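Local coordinates for protein mannosephosphate isomerase, putative (Archaeoglobus fulgidus, PDB 1ZX5) that probably catalyses the zinc-dependent interconversion of D-mannose 6-phosphate and D-fructose 6-phosphate, as a member of the type 1 mannose-6-phosphate isomerase family, at residues N250-A255 against Y273-P278; F7-Q12 against E265-H270; L184-N189 against F230-V235; A241-G246 against I293-L298. All coordinates share one frame; numbering follows the deposited sequence.

Contact 1: N250-A255 against Y273-P278; sequences NILYAA and YSCLVP. With EDO (1,2-ethanediol), chain C.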
loop_
_atom_site.group_PDB
_atom_site.type_symbol
_atom_site.label_atom_id
_atom_site.label_comp_id
_atom_site.label_asym_id
_atom_site.label_seq_id
_atom_site.Cartn_x
_atom_site.Cartn_y
_atom_site.Cartn_z
ATOM N N ASN A 250 9.196 0.076 -10.819
ATOM C CA ASN A 250 7.822 -0.405 -10.787
ATOM C C ASN A 250 7.728 -1.649 -9.891
ATOM O O ASN A 250 8.722 -2.370 -9.691
ATOM C CB ASN A 250 7.311 -0.762 -12.193
ATOM C CG ASN A 250 7.007 0.463 -13.069
ATOM O OD1 ASN A 250 7.644 1.517 -12.977
ATOM N ND2 ASN A 250 6.045 0.308 -13.943
ATOM N N ILE A 251 6.532 -1.885 -9.358
ATOM C CA ILE A 251 6.184 -3.145 -8.714
ATOM C C ILE A 251 4.886 -3.603 -9.368
ATOM O O ILE A 251 3.974 -2.808 -9.575
ATOM C CB ILE A 251 6.043 -3.012 -7.155
ATOM C CG1 ILE A 251 7.427 -2.833 -6.498
ATOM C CG2 ILE A 251 5.318 -4.233 -6.543
ATOM C CD1 ILE A 251 7.399 -2.423 -5.015
ATOM N N LEU A 252 4.819 -4.880 -9.712
ATOM C CA LEU A 252 3.626 -5.467 -10.311
ATOM C C LEU A 252 2.972 -6.374 -9.290
ATOM O O LEU A 252 3.654 -7.157 -8.632
ATOM C CB LEU A 252 3.998 -6.314 -11.544
ATOM C CG LEU A 252 4.831 -5.669 -12.648
ATOM C CD1 LEU A 252 5.243 -6.734 -13.685
ATOM C CD2 LEU A 252 4.078 -4.501 -13.318
ATOM N N TYR A 253 1.652 -6.289 -9.163
ATOM C CA TYR A 253 0.928 -7.232 -8.321
ATOM C C TYR A 253 -0.108 -7.960 -9.167
ATOM O O TYR A 253 -0.929 -7.322 -9.831
ATOM C CB TYR A 253 0.268 -6.538 -7.115
ATOM C CG TYR A 253 -0.646 -7.487 -6.365
ATOM C CD1 TYR A 253 -0.116 -8.479 -5.526
ATOM C CD2 TYR A 253 -2.028 -7.423 -6.524
ATOM C CE1 TYR A 253 -0.944 -9.390 -4.866
ATOM C CE2 TYR A 253 -2.869 -8.311 -5.865
ATOM C CZ TYR A 253 -2.324 -9.292 -5.047
ATOM O OH TYR A 253 -3.158 -10.181 -4.410
ATOM N N ALA A 254 -0.085 -9.291 -9.132
ATOM C CA ALA A 254 -1.043 -10.097 -9.899
ATOM C C ALA A 254 -2.356 -10.234 -9.130
ATOM O O ALA A 254 -2.448 -11.007 -8.185
ATOM C CB ALA A 254 -0.447 -11.487 -10.228
ATOM N N ALA A 255 -3.351 -9.456 -9.518
ATOM C CA ALA A 255 -4.633 -9.436 -8.814
ATOM C C ALA A 255 -5.555 -10.584 -9.225
ATOM O O ALA A 255 -6.226 -11.165 -8.379
ATOM C CB ALA A 255 -5.339 -8.090 -9.024
ATOM N N TYR A 273 0.836 -12.632 -5.877
ATOM C CA TYR A 273 2.272 -12.388 -5.799
ATOM C C TYR A 273 2.673 -11.140 -6.567
ATOM O O TYR A 273 1.970 -10.706 -7.488
ATOM C CB TYR A 273 3.063 -13.616 -6.279
ATOM C CG TYR A 273 2.954 -14.784 -5.317
ATOM C CD1 TYR A 273 3.869 -14.944 -4.278
ATOM C CD2 TYR A 273 1.907 -15.709 -5.427
ATOM C CE1 TYR A 273 3.754 -16.013 -3.368
ATOM C CE2 TYR A 273 1.782 -16.771 -4.539
ATOM C CZ TYR A 273 2.710 -16.914 -3.516
ATOM O OH TYR A 273 2.581 -17.967 -2.647
ATOM N N SER A 274 3.818 -10.591 -6.176
ATOM C CA SER A 274 4.334 -9.354 -6.713
ATOM C C SER A 274 5.699 -9.559 -7.324
ATOM O O SER A 274 6.439 -10.490 -6.981
ATOM C CB SER A 274 4.479 -8.292 -5.619
ATOM O OG SER A 274 3.226 -7.997 -5.063
ATOM N N CYS A 275 6.055 -8.592 -8.150
ATOM C CA CYS A 275 7.271 -8.622 -8.880
ATOM C C CYS A 275 7.849 -7.199 -8.864
ATOM O O CYS A 275 7.128 -6.232 -9.091
ATOM C CB CYS A 275 6.863 -9.058 -10.290
ATOM S SG CYS A 275 8.064 -8.999 -11.404
ATOM N N LEU A 276 9.145 -7.079 -8.586
ATOM C CA LEU A 276 9.846 -5.797 -8.603
ATOM C C LEU A 276 10.607 -5.629 -9.929
ATOM O O LEU A 276 11.429 -6.475 -10.300
ATOM C CB LEU A 276 10.808 -5.701 -7.406
ATOM C CG LEU A 276 11.816 -4.540 -7.317
ATOM C CD1 LEU A 276 11.129 -3.227 -7.001
ATOM C CD2 LEU A 276 12.876 -4.835 -6.234
ATOM N N VAL A 277 10.316 -4.539 -10.638
ATOM C CA VAL A 277 10.928 -4.258 -11.924
ATOM C C VAL A 277 11.825 -3.027 -11.783
ATOM O O VAL A 277 11.324 -1.921 -11.571
ATOM C CB VAL A 277 9.861 -4.004 -13.023
ATOM C CG1 VAL A 277 10.528 -3.842 -14.406
ATOM C CG2 VAL A 277 8.781 -5.122 -13.024
ATOM N N PRO A 278 13.154 -3.216 -11.879
ATOM C CA PRO A 278 14.070 -2.066 -11.836
ATOM C C PRO A 278 13.864 -1.106 -13.012
ATOM O O PRO A 278 13.464 -1.534 -14.100
ATOM C CB PRO A 278 15.469 -2.710 -11.899
ATOM C CG PRO A 278 15.263 -4.149 -11.489
ATOM C CD PRO A 278 13.880 -4.495 -12.010
HETATM C C1 EDO C . -7.970 -10.456 -5.576
HETATM O O1 EDO C . -8.395 -11.406 -4.577
HETATM C C2 EDO C . -6.600 -9.879 -5.198
HETATM O O2 EDO C . -5.551 -10.755 -5.616
#
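Leu252 lays its CD1 methyl against CG2 of Val277, 3.9 Å away, the two branches meeting at a slant. On the same face of the sheet Leu252 has Cys275 as its cross-strand mate, and here the touching is left to Leu252 CB and Cys275 CB, 4.2 Å apart. SG of Cys275 is swung anti to its backbone N (chi1 173°) and packs against Phe7.

The other face carries Ile251, Leu276, Tyr253 and Ser274. CG1 of Ile251 reaches CD1 of Leu276 at 3.8 Å, and helix 61-73 closes over that leucine through Met61, Leu64 and Leu72. These strands are the last two of an antiparallel five-stranded sheet in the cupin domain, with 274-277 outermost. Their ladder pairs Asn250 with Val277 and Leu252 with Cys275, each by two N-H...O bonds; Ala254 N then points almost straight at Tyr273 O (3.0 Å, 179°).

Tyr253 and Ser274 form a non-hydrogen-bonded pair in which the hydroxyl comes up to the ring edge, in its plane: OG of Ser274 is 3.4 Å from CD1 of Tyr253. That hydroxyl is hydrogen-bonded to Glu41. At the far end of the ring, Tyr253 OH donates to O2 of an ethanediol, probably from the crystallisation liquor (2.7 Å), and O2 in turn donates a hydrogen bond to Ala255 O.

Contact 2: F7-Q12 against E265-H270; sequences FIFQAQ and ETADLH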
loop_
_atom_site.group_PDB
_atom_site.type_symbol
_atom_site.label_atom_id
_atom_site.label_comp_id
_atom_site.label_asym_id
_atom_site.label_seq_id
_atom_site.Cartn_x
_atom_site.Cartn_y
_atom_site.Cartn_z
ATOM N N PHE A 7 12.930 -8.828 -13.616
ATOM C CA PHE A 7 11.926 -9.263 -12.669
ATOM C C PHE A 7 12.558 -9.854 -11.415
ATOM O O PHE A 7 13.235 -10.886 -11.472
ATOM C CB PHE A 7 10.973 -10.276 -13.324
ATOM C CG PHE A 7 10.479 -9.858 -14.690
ATOM C CD1 PHE A 7 9.717 -8.700 -14.852
ATOM C CD2 PHE A 7 10.784 -10.620 -15.810
ATOM C CE1 PHE A 7 9.270 -8.310 -16.118
ATOM C CE2 PHE A 7 10.339 -10.241 -17.074
ATOM C CZ PHE A 7 9.576 -9.083 -17.223
ATOM N N ILE A 8 12.332 -9.179 -10.291
ATOM C CA ILE A 8 12.869 -9.586 -9.007
ATOM C C ILE A 8 11.709 -10.043 -8.128
ATOM O O ILE A 8 10.688 -9.364 -8.030
ATOM C CB ILE A 8 13.697 -8.450 -8.352
ATOM C CG1 ILE A 8 14.927 -8.135 -9.225
ATOM C CG2 ILE A 8 14.092 -8.804 -6.892
ATOM C CD1 ILE A 8 15.660 -6.835 -8.862
ATOM N N PHE A 9 11.871 -11.212 -7.520
ATOM C CA PHE A 9 10.819 -11.832 -6.727
ATOM C C PHE A 9 11.211 -11.849 -5.254
ATOM O O PHE A 9 12.395 -11.777 -4.936
ATOM C CB PHE A 9 10.539 -13.239 -7.271
ATOM C CG PHE A 9 9.982 -13.220 -8.665
ATOM C CD1 PHE A 9 8.621 -13.020 -8.878
ATOM C CD2 PHE A 9 10.826 -13.340 -9.773
ATOM C CE1 PHE A 9 8.102 -12.968 -10.164
ATOM C CE2 PHE A 9 10.312 -13.282 -11.066
ATOM C CZ PHE A 9 8.948 -13.094 -11.263
ATOM N N GLN A 10 10.228 -11.916 -4.358
ATOM C CA GLN A 10 10.536 -12.152 -2.939
ATOM C C GLN A 10 10.958 -13.590 -2.760
ATOM O O GLN A 10 10.330 -14.484 -3.319
ATOM C CB GLN A 10 9.339 -11.869 -2.022
ATOM C CG GLN A 10 9.042 -10.406 -1.878
ATOM C CD GLN A 10 8.210 -10.069 -0.657
ATOM O OE1 GLN A 10 7.386 -10.854 -0.181
ATOM N NE2 GLN A 10 8.404 -8.880 -0.165
ATOM N N ALA A 11 12.013 -13.798 -1.978
ATOM C CA ALA A 11 12.504 -15.132 -1.623
ATOM C C ALA A 11 11.588 -15.858 -0.623
ATOM O O ALA A 11 11.450 -17.084 -0.672
ATOM C CB ALA A 11 13.904 -15.020 -1.056
ATOM N N GLN A 12 10.990 -15.090 0.289
ATOM C CA GLN A 12 10.098 -15.609 1.328
ATOM C C GLN A 12 8.972 -14.611 1.573
ATOM O O GLN A 12 9.137 -13.413 1.331
ATOM C CB GLN A 12 10.862 -15.914 2.642
ATOM C CG GLN A 12 11.781 -14.802 3.162
ATOM C CD GLN A 12 12.349 -15.061 4.567
ATOM O OE1 GLN A 12 12.874 -16.138 4.861
ATOM N NE2 GLN A 12 12.249 -14.060 5.436
ATOM N N GLU A 265 14.761 -11.328 -19.387
ATOM C CA GLU A 265 14.575 -12.762 -19.231
ATOM C C GLU A 265 13.070 -13.044 -19.141
ATOM O O GLU A 265 12.264 -12.118 -19.122
ATOM C CB GLU A 265 15.345 -13.271 -18.000
ATOM C CG GLU A 265 14.696 -12.990 -16.630
ATOM C CD GLU A 265 14.733 -11.513 -16.169
ATOM O OE1 GLU A 265 15.449 -10.673 -16.770
ATOM O OE2 GLU A 265 14.033 -11.200 -15.171
ATOM N N THR A 266 12.696 -14.318 -19.105
ATOM C CA THR A 266 11.299 -14.724 -19.036
ATOM C C THR A 266 11.028 -15.228 -17.624
ATOM O O THR A 266 11.878 -15.876 -17.008
ATOM C CB THR A 266 10.978 -15.789 -20.130
ATOM O OG1 THR A 266 11.220 -15.219 -21.424
ATOM C CG2 THR A 266 9.525 -16.254 -20.090
ATOM N N ALA A 267 9.864 -14.887 -17.094
ATOM C CA ALA A 267 9.469 -15.297 -15.754
ATOM C C ALA A 267 7.960 -15.468 -15.751
ATOM O O ALA A 267 7.312 -15.308 -16.778
ATOM C CB ALA A 267 9.888 -14.252 -14.729
ATOM N N ASP A 268 7.392 -15.811 -14.609
ATOM C CA ASP A 268 5.938 -15.784 -14.512
ATOM C C ASP A 268 5.477 -15.225 -13.175
ATOM O O ASP A 268 6.285 -15.012 -12.272
ATOM C CB ASP A 268 5.311 -17.148 -14.851
ATOM C CG ASP A 268 5.649 -18.241 -13.837
ATOM O OD1 ASP A 268 6.378 -17.997 -12.863
ATOM O OD2 ASP A 268 5.162 -19.375 -14.029
ATOM N N LEU A 269 4.183 -14.954 -13.063
ATOM C CA LEU A 269 3.640 -14.369 -11.850
ATOM C C LEU A 269 2.247 -14.936 -11.574
ATOM O O LEU A 269 1.343 -14.833 -12.411
ATOM C CB LEU A 269 3.608 -12.834 -11.972
ATOM C CG LEU A 269 3.273 -12.024 -10.711
ATOM C CD1 LEU A 269 4.329 -12.213 -9.636
ATOM C CD2 LEU A 269 3.111 -10.550 -11.067
ATOM N N HIS A 270 2.084 -15.536 -10.399
ATOM C CA HIS A 270 0.799 -16.091 -9.980
ATOM C C HIS A 270 -0.004 -15.059 -9.227
ATOM O O HIS A 270 0.573 -14.157 -8.606
ATOM C CB HIS A 270 1.022 -17.315 -9.076
ATOM C CG HIS A 270 1.616 -18.481 -9.787
ATOM N ND1 HIS A 270 0.859 -19.544 -10.230
ATOM C CD2 HIS A 270 2.894 -18.751 -10.143
ATOM C CE1 HIS A 270 1.645 -20.418 -10.839
ATOM N NE2 HIS A 270 2.885 -19.964 -10.792
HETATM O O HOH W 1 13.493 -12.989 -13.489
#
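Phe7 and Glu265 supply the polar half of this contact. The Phe7 N-H donates to OE2 of Glu265 over 3.0 Å, arriving on the syn lone pair by a bent path (140° at the hydrogen). The carboxylate gets there because the glutamate chain folds sharply, with CG held between the backbone N and the carbonyl carbon (chi1 77°) and a second bend at chi2. Its other oxygen, OE1, accepts from Ser6 N, and a water bridges OE2 and Phe7 O, its leg to OE2 doubtfully short. With only an alanine methyl at Glu265, the N-H groups of Ser6 and Phe7 are likely to lose the carboxylate they share, leaving this end of the chain freer to move.

Van der Waals contact makes up the rest. CD2 of the Phe7 ring lies 3.4 Å from OE2 of Glu265, ring and carboxylate planes standing 64° apart. Ala267 CB touches both aromatics, 3.9 Å from CD2 of Phe7 and 3.8 Å from CZ of Phe9, which it meets at the ring edge. Leu269 CD1 lies in the plane of the Phe9 ring, 3.9 Å from CE1, and Asp268 O approaches CZ of Phe9 obliquely at 3.4 Å.

One end of the contact is thus directional, a carboxylate held by peptide N-H groups; the other has no hydrogen bond and rests on van der Waals contact, where the N-terminal segment lies against edge strand 266-269 of the cupin domain.

Contact 3: L184-N189 against F230-V235; sequences LEVSSN and FGLEVV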
loop_
_atom_site.group_PDB
_atom_site.type_symbol
_atom_site.label_atom_id
_atom_site.label_comp_id
_atom_site.label_asym_id
_atom_site.label_seq_id
_atom_site.Cartn_x
_atom_site.Cartn_y
_atom_site.Cartn_z
ATOM N N LEU A 184 -5.065 -3.450 -1.360
ATOM C CA LEU A 184 -3.663 -3.186 -1.598
ATOM C C LEU A 184 -3.416 -1.736 -1.198
ATOM O O LEU A 184 -4.055 -0.828 -1.741
ATOM C CB LEU A 184 -3.364 -3.393 -3.085
ATOM C CG LEU A 184 -1.962 -3.051 -3.621
ATOM C CD1 LEU A 184 -0.906 -3.940 -2.969
ATOM C CD2 LEU A 184 -1.914 -3.212 -5.122
ATOM N N GLU A 185 -2.489 -1.508 -0.266
ATOM C CA GLU A 185 -2.184 -0.149 0.208
ATOM C C GLU A 185 -0.744 0.256 -0.116
ATOM O O GLU A 185 0.211 -0.296 0.443
ATOM C CB GLU A 185 -2.483 0.001 1.726
ATOM C CG GLU A 185 -3.950 -0.261 2.083
ATOM C CD GLU A 185 -4.339 0.016 3.539
ATOM O OE1 GLU A 185 -3.582 0.688 4.282
ATOM O OE2 GLU A 185 -5.438 -0.442 3.929
ATOM N N VAL A 186 -0.593 1.216 -1.026
ATOM C CA VAL A 186 0.715 1.736 -1.378
ATOM C C VAL A 186 0.874 3.038 -0.605
ATOM O O VAL A 186 0.080 3.969 -0.783
ATOM C CB VAL A 186 0.865 1.985 -2.907
ATOM C CG1 VAL A 186 2.295 2.448 -3.232
ATOM C CG2 VAL A 186 0.506 0.733 -3.688
ATOM N N SER A 187 1.881 3.106 0.268
ATOM C CA SER A 187 2.101 4.314 1.050
ATOM C C SER A 187 3.552 4.763 1.008
ATOM O O SER A 187 4.401 4.080 0.442
ATOM C CB SER A 187 1.671 4.100 2.492
ATOM O OG SER A 187 2.508 3.145 3.134
ATOM N N SER A 188 3.818 5.929 1.598
ATOM C CA SER A 188 5.171 6.314 1.998
ATOM C C SER A 188 5.808 5.159 2.763
ATOM O O SER A 188 5.108 4.308 3.331
ATOM C CB SER A 188 5.137 7.539 2.915
ATOM O OG SER A 188 4.281 8.543 2.390
ATOM N N ASN A 189 7.134 5.134 2.776
ATOM C CA ASN A 189 7.854 4.133 3.535
ATOM C C ASN A 189 7.856 4.495 5.030
ATOM O O ASN A 189 8.885 4.862 5.601
ATOM C CB ASN A 189 9.283 3.963 2.994
ATOM C CG ASN A 189 9.997 2.793 3.632
ATOM O OD1 ASN A 189 9.352 1.855 4.125
ATOM N ND2 ASN A 189 11.329 2.836 3.640
ATOM N N PHE A 230 3.816 8.788 -6.070
ATOM C CA PHE A 230 3.632 7.445 -6.594
ATOM C C PHE A 230 2.186 7.226 -7.048
ATOM O O PHE A 230 1.285 7.988 -6.698
ATOM C CB PHE A 230 4.049 6.385 -5.552
ATOM C CG PHE A 230 3.322 6.492 -4.240
ATOM C CD1 PHE A 230 2.043 5.942 -4.079
ATOM C CD2 PHE A 230 3.914 7.140 -3.149
ATOM C CE1 PHE A 230 1.376 6.039 -2.859
ATOM C CE2 PHE A 230 3.249 7.241 -1.927
ATOM C CZ PHE A 230 1.986 6.684 -1.787
ATOM N N GLY A 231 1.968 6.172 -7.822
ATOM C CA GLY A 231 0.620 5.823 -8.230
ATOM C C GLY A 231 0.507 4.341 -8.495
ATOM O O GLY A 231 1.487 3.600 -8.407
ATOM N N LEU A 232 -0.703 3.925 -8.838
ATOM C CA LEU A 232 -1.007 2.545 -9.168
ATOM C C LEU A 232 -2.091 2.562 -10.245
ATOM O O LEU A 232 -2.931 3.468 -10.271
ATOM C CB LEU A 232 -1.477 1.779 -7.919
ATOM C CG LEU A 232 -2.806 2.184 -7.259
ATOM C CD1 LEU A 232 -4.000 1.487 -7.927
ATOM C CD2 LEU A 232 -2.776 1.849 -5.763
ATOM N N GLU A 233 -2.056 1.576 -11.136
ATOM C CA GLU A 233 -3.111 1.396 -12.142
ATOM C C GLU A 233 -3.327 -0.082 -12.365
ATOM O O GLU A 233 -2.380 -0.865 -12.307
ATOM C CB GLU A 233 -2.754 2.068 -13.474
ATOM C CG GLU A 233 -1.422 1.588 -14.074
ATOM C CD GLU A 233 -1.138 2.158 -15.450
ATOM O OE1 GLU A 233 -1.954 2.961 -15.949
ATOM O OE2 GLU A 233 -0.106 1.780 -16.051
ATOM N N VAL A 234 -4.576 -0.453 -12.616
ATOM C CA VAL A 234 -4.929 -1.816 -12.954
ATOM C C VAL A 234 -4.890 -1.956 -14.483
ATOM O O VAL A 234 -5.571 -1.223 -15.189
ATOM C CB VAL A 234 -6.332 -2.189 -12.390
ATOM C CG1 VAL A 234 -6.730 -3.626 -12.788
ATOM C CG2 VAL A 234 -6.356 -2.020 -10.858
ATOM N N VAL A 235 -4.065 -2.872 -14.985
ATOM C CA VAL A 235 -4.004 -3.167 -16.414
ATOM C C VAL A 235 -4.795 -4.449 -16.689
ATOM O O VAL A 235 -4.502 -5.493 -16.099
ATOM C CB VAL A 235 -2.535 -3.331 -16.891
ATOM C CG1 VAL A 235 -2.458 -3.482 -18.441
ATOM C CG2 VAL A 235 -1.689 -2.154 -16.403
#
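Phe230 has CG set between its backbone N and carbonyl carbon (chi1 57°), a rotamer that throws the ring across to the backbone of strand 181-188. Val186 meets it with CG1 anti to the backbone N (chi1 -176°), which turns CG1 to the phenylalanine and leaves CG2 for Leu232. The valine methyl CG1 lies 3.6 Å from CD1 of Phe230, and its CG2 is 4.0 Å from CD2 of Leu232; in both pairs the side chains slide past one another in opposite directions.

Beyond the Val186 side chain the ring rests on main chain. CE1 of Phe230 is 3.2 Å from Val186 O, CZ is 3.7 Å from Ser187 CA, and CE2 is 3.8 Å from Ser188 N, all approached at a slant to the ring. That backbone is tied down locally by Ser187 OG, which donates to Ser188 O, and by Ser188 OG, bonded to Glu118 N. Ile85 and the loop residue Glu118 also touch the phenylalanine. Exchanging Phe230 for an alanine would probably open a gap over the peptides of Ser187 and Ser188 and strip CG1 of Val186 of its aromatic neighbour.

No hydrogen bond joins the two segments. Their axes run nearly antiparallel (165°), 8.1 Å apart at closest approach. This is an apolar sheet-on-sheet interface between domains: the six-stranded sheet of the catalytic domain, with 181-188, packs on the five-stranded sheet of the C-terminal cupin domain, with 230-237. Both domains belong to the cupin clan, and the interface is buried about 6 Å from the chain's centre, measured between centres.

Contact 4: A241-G246 against I293-L298; sequences AEIKTG and IVRIYL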
loop_
_atom_site.group_PDB
_atom_site.type_symbol
_atom_site.label_atom_id
_atom_site.label_comp_id
_atom_site.label_asym_id
_atom_site.label_seq_id
_atom_site.Cartn_x
_atom_site.Cartn_y
_atom_site.Cartn_z
ATOM N N ALA A 241 0.215 -7.946 -23.517
ATOM C CA ALA A 241 0.249 -6.499 -23.397
ATOM C C ALA A 241 1.668 -6.051 -23.112
ATOM O O ALA A 241 2.376 -6.656 -22.303
ATOM C CB ALA A 241 -0.687 -6.014 -22.292
ATOM N N GLU A 242 2.074 -4.979 -23.782
ATOM C CA GLU A 242 3.350 -4.354 -23.515
ATOM C C GLU A 242 3.201 -3.328 -22.397
ATOM O O GLU A 242 2.264 -2.534 -22.388
ATOM C CB GLU A 242 3.901 -3.700 -24.780
ATOM C CG GLU A 242 5.236 -3.009 -24.547
ATOM C CD GLU A 242 5.912 -2.569 -25.819
ATOM O OE1 GLU A 242 5.267 -1.915 -26.672
ATOM O OE2 GLU A 242 7.101 -2.873 -25.970
ATOM N N ILE A 243 4.142 -3.335 -21.466
ATOM C CA ILE A 243 4.094 -2.417 -20.340
ATOM C C ILE A 243 5.390 -1.613 -20.269
ATOM O O ILE A 243 6.476 -2.174 -20.397
ATOM C CB ILE A 243 3.813 -3.195 -19.015
ATOM C CG1 ILE A 243 2.419 -3.838 -19.077
ATOM C CG2 ILE A 243 3.956 -2.275 -17.774
ATOM C CD1 ILE A 243 1.986 -4.475 -17.786
ATOM N N LYS A 244 5.263 -0.298 -20.084
ATOM C CA LYS A 244 6.415 0.606 -19.937
ATOM C C LYS A 244 6.599 0.971 -18.477
ATOM O O LYS A 244 5.628 1.322 -17.806
ATOM C CB LYS A 244 6.204 1.911 -20.727
ATOM C CG LYS A 244 5.713 1.740 -22.142
ATOM C CD LYS A 244 6.809 1.222 -23.021
ATOM C CE LYS A 244 6.554 1.559 -24.474
ATOM N NZ LYS A 244 7.771 1.237 -25.284
ATOM N N THR A 245 7.834 0.915 -17.987
ATOM C CA THR A 245 8.125 1.353 -16.621
ATOM C C THR A 245 8.080 2.880 -16.466
ATOM O O THR A 245 7.764 3.388 -15.385
ATOM C CB THR A 245 9.507 0.855 -16.131
ATOM O OG1 THR A 245 10.529 1.337 -17.010
ATOM C CG2 THR A 245 9.556 -0.673 -16.064
ATOM N N GLY A 246 8.391 3.598 -17.548
ATOM C CA GLY A 246 8.607 5.045 -17.507
ATOM C C GLY A 246 10.007 5.407 -17.019
ATOM O O GLY A 246 10.263 6.558 -16.670
ATOM N N ILE A 293 -3.481 -7.047 -13.716
ATOM C CA ILE A 293 -2.196 -6.871 -13.065
ATOM C C ILE A 293 -2.121 -5.402 -12.632
ATOM O O ILE A 293 -2.502 -4.509 -13.381
ATOM C CB ILE A 293 -1.017 -7.338 -14.004
ATOM C CG1 ILE A 293 0.316 -7.440 -13.236
ATOM C CG2 ILE A 293 -0.910 -6.465 -15.285
ATOM C CD1 ILE A 293 1.384 -8.260 -13.977
ATOM N N VAL A 294 -1.669 -5.168 -11.406
ATOM C CA VAL A 294 -1.556 -3.825 -10.884
ATOM C C VAL A 294 -0.130 -3.345 -11.097
ATOM O O VAL A 294 0.826 -4.019 -10.689
ATOM C CB VAL A 294 -1.909 -3.769 -9.364
ATOM C CG1 VAL A 294 -1.886 -2.311 -8.855
ATOM C CG2 VAL A 294 -3.276 -4.440 -9.095
ATOM N N ARG A 295 0.019 -2.188 -11.734
ATOM C CA ARG A 295 1.328 -1.569 -11.875
ATOM C C ARG A 295 1.466 -0.427 -10.863
ATOM O O ARG A 295 0.683 0.516 -10.876
ATOM C CB ARG A 295 1.527 -1.046 -13.297
ATOM C CG ARG A 295 2.948 -0.615 -13.580
ATOM C CD ARG A 295 3.124 -0.070 -14.995
ATOM N NE ARG A 295 2.463 1.214 -15.196
ATOM C CZ ARG A 295 3.060 2.403 -15.151
ATOM N NH1 ARG A 295 2.337 3.502 -15.364
ATOM N NH2 ARG A 295 4.367 2.510 -14.920
ATOM N N ILE A 296 2.469 -0.528 -9.999
ATOM C CA ILE A 296 2.760 0.485 -9.002
ATOM C C ILE A 296 4.017 1.207 -9.481
ATOM O O ILE A 296 4.990 0.579 -9.863
ATOM C CB ILE A 296 2.949 -0.161 -7.580
ATOM C CG1 ILE A 296 1.711 -0.987 -7.208
ATOM C CG2 ILE A 296 3.275 0.905 -6.512
ATOM C CD1 ILE A 296 1.935 -2.027 -6.082
ATOM N N TYR A 297 3.990 2.528 -9.495
ATOM C CA TYR A 297 5.087 3.280 -10.085
ATOM C C TYR A 297 5.401 4.517 -9.256
ATOM O O TYR A 297 4.544 5.038 -8.539
ATOM C CB TYR A 297 4.758 3.680 -11.544
ATOM C CG TYR A 297 3.439 4.395 -11.673
ATOM C CD1 TYR A 297 3.367 5.789 -11.558
ATOM C CD2 TYR A 297 2.251 3.682 -11.880
ATOM C CE1 TYR A 297 2.167 6.459 -11.654
ATOM C CE2 TYR A 297 1.031 4.346 -11.988
ATOM C CZ TYR A 297 0.997 5.736 -11.867
ATOM O OH TYR A 297 -0.203 6.419 -11.969
ATOM N N LEU A 298 6.643 4.975 -9.368
ATOM C CA LEU A 298 7.068 6.222 -8.746
ATOM C C LEU A 298 6.757 7.371 -9.695
ATOM O O LEU A 298 6.699 7.189 -10.912
ATOM C CB LEU A 298 8.558 6.166 -8.412
ATOM C CG LEU A 298 9.023 4.982 -7.560
ATOM C CD1 LEU A 298 10.522 5.097 -7.289
ATOM C CD2 LEU A 298 8.218 4.856 -6.242
HETATM O O HOH W 2 5.524 5.255 -14.912
#
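Arg295 lays the aliphatic part of its chain on Ile243, CD resting 3.6 Å from the CG2 methyl. CG stands anti to the arginine's backbone N (chi1 -170°) and the chain stays extended until it bends at chi3 (69°), which carries the guanidinium past the isoleucine to the backbone of Lys244 and Thr245. Lys244 O sits over a face of that group, 3.4 Å from NH2 but at too poor an angle for a hydrogen bond. Thr245 O comes in near the guanidinium plane, and a water completes the link: lying in that plane at the edge, it accepts from Arg295 NH2 (3.0 Å) and donates to Thr245 O (3.0 Å).

Within its own strand the arginine is covered by Tyr297, whose CD2 stands 3.4 Å above the guanidinium plane, offset toward its rim. NE makes a salt bridge to Glu233, which would partly balance the charge and limit the turning of the group.

Further along, Ile243 CD1 reaches Ile293 CG2 at 4.3 Å, a looser apolar touch. Strand 240-244 is the edge of a four-stranded antiparallel sheet, hydrogen-bonded to 283-288, while 291-298 runs between 230-237 and 250-256 in the five-stranded one. The sheets face each other as the two layers of the cupin domain's beta-sandwich, their strands inclined here at 17°, with Ile243, Ile293 and Arg295 between them.

Overall arrangement
Contacts 1, 3 and 4 share the five-stranded sheet of the cupin domain. Strand 291-298 of contact 4 is its middle member: Ile296 N probably hydrogen-bonds to Ile251 O of contact 1 (2.8 Å), and Val235 N of contact 3 probably does the same to Ile293 O (2.8 Å). The Glu233-Arg295 salt bridge also ties contact 3 to contact 4. Contact 2, centred about 8 Å from the centre of contact 1, adds the N-terminal segment beyond strand 274-277, where Leu276 N lies 2.8 Å from Ile8 O; contacts 2 and 3 do not touch, their centres about 19 Å apart. None of the residues lining the fructofuranose pocket, Pro95 to Gln97 and Asp150 to Lys154, belongs to these segments.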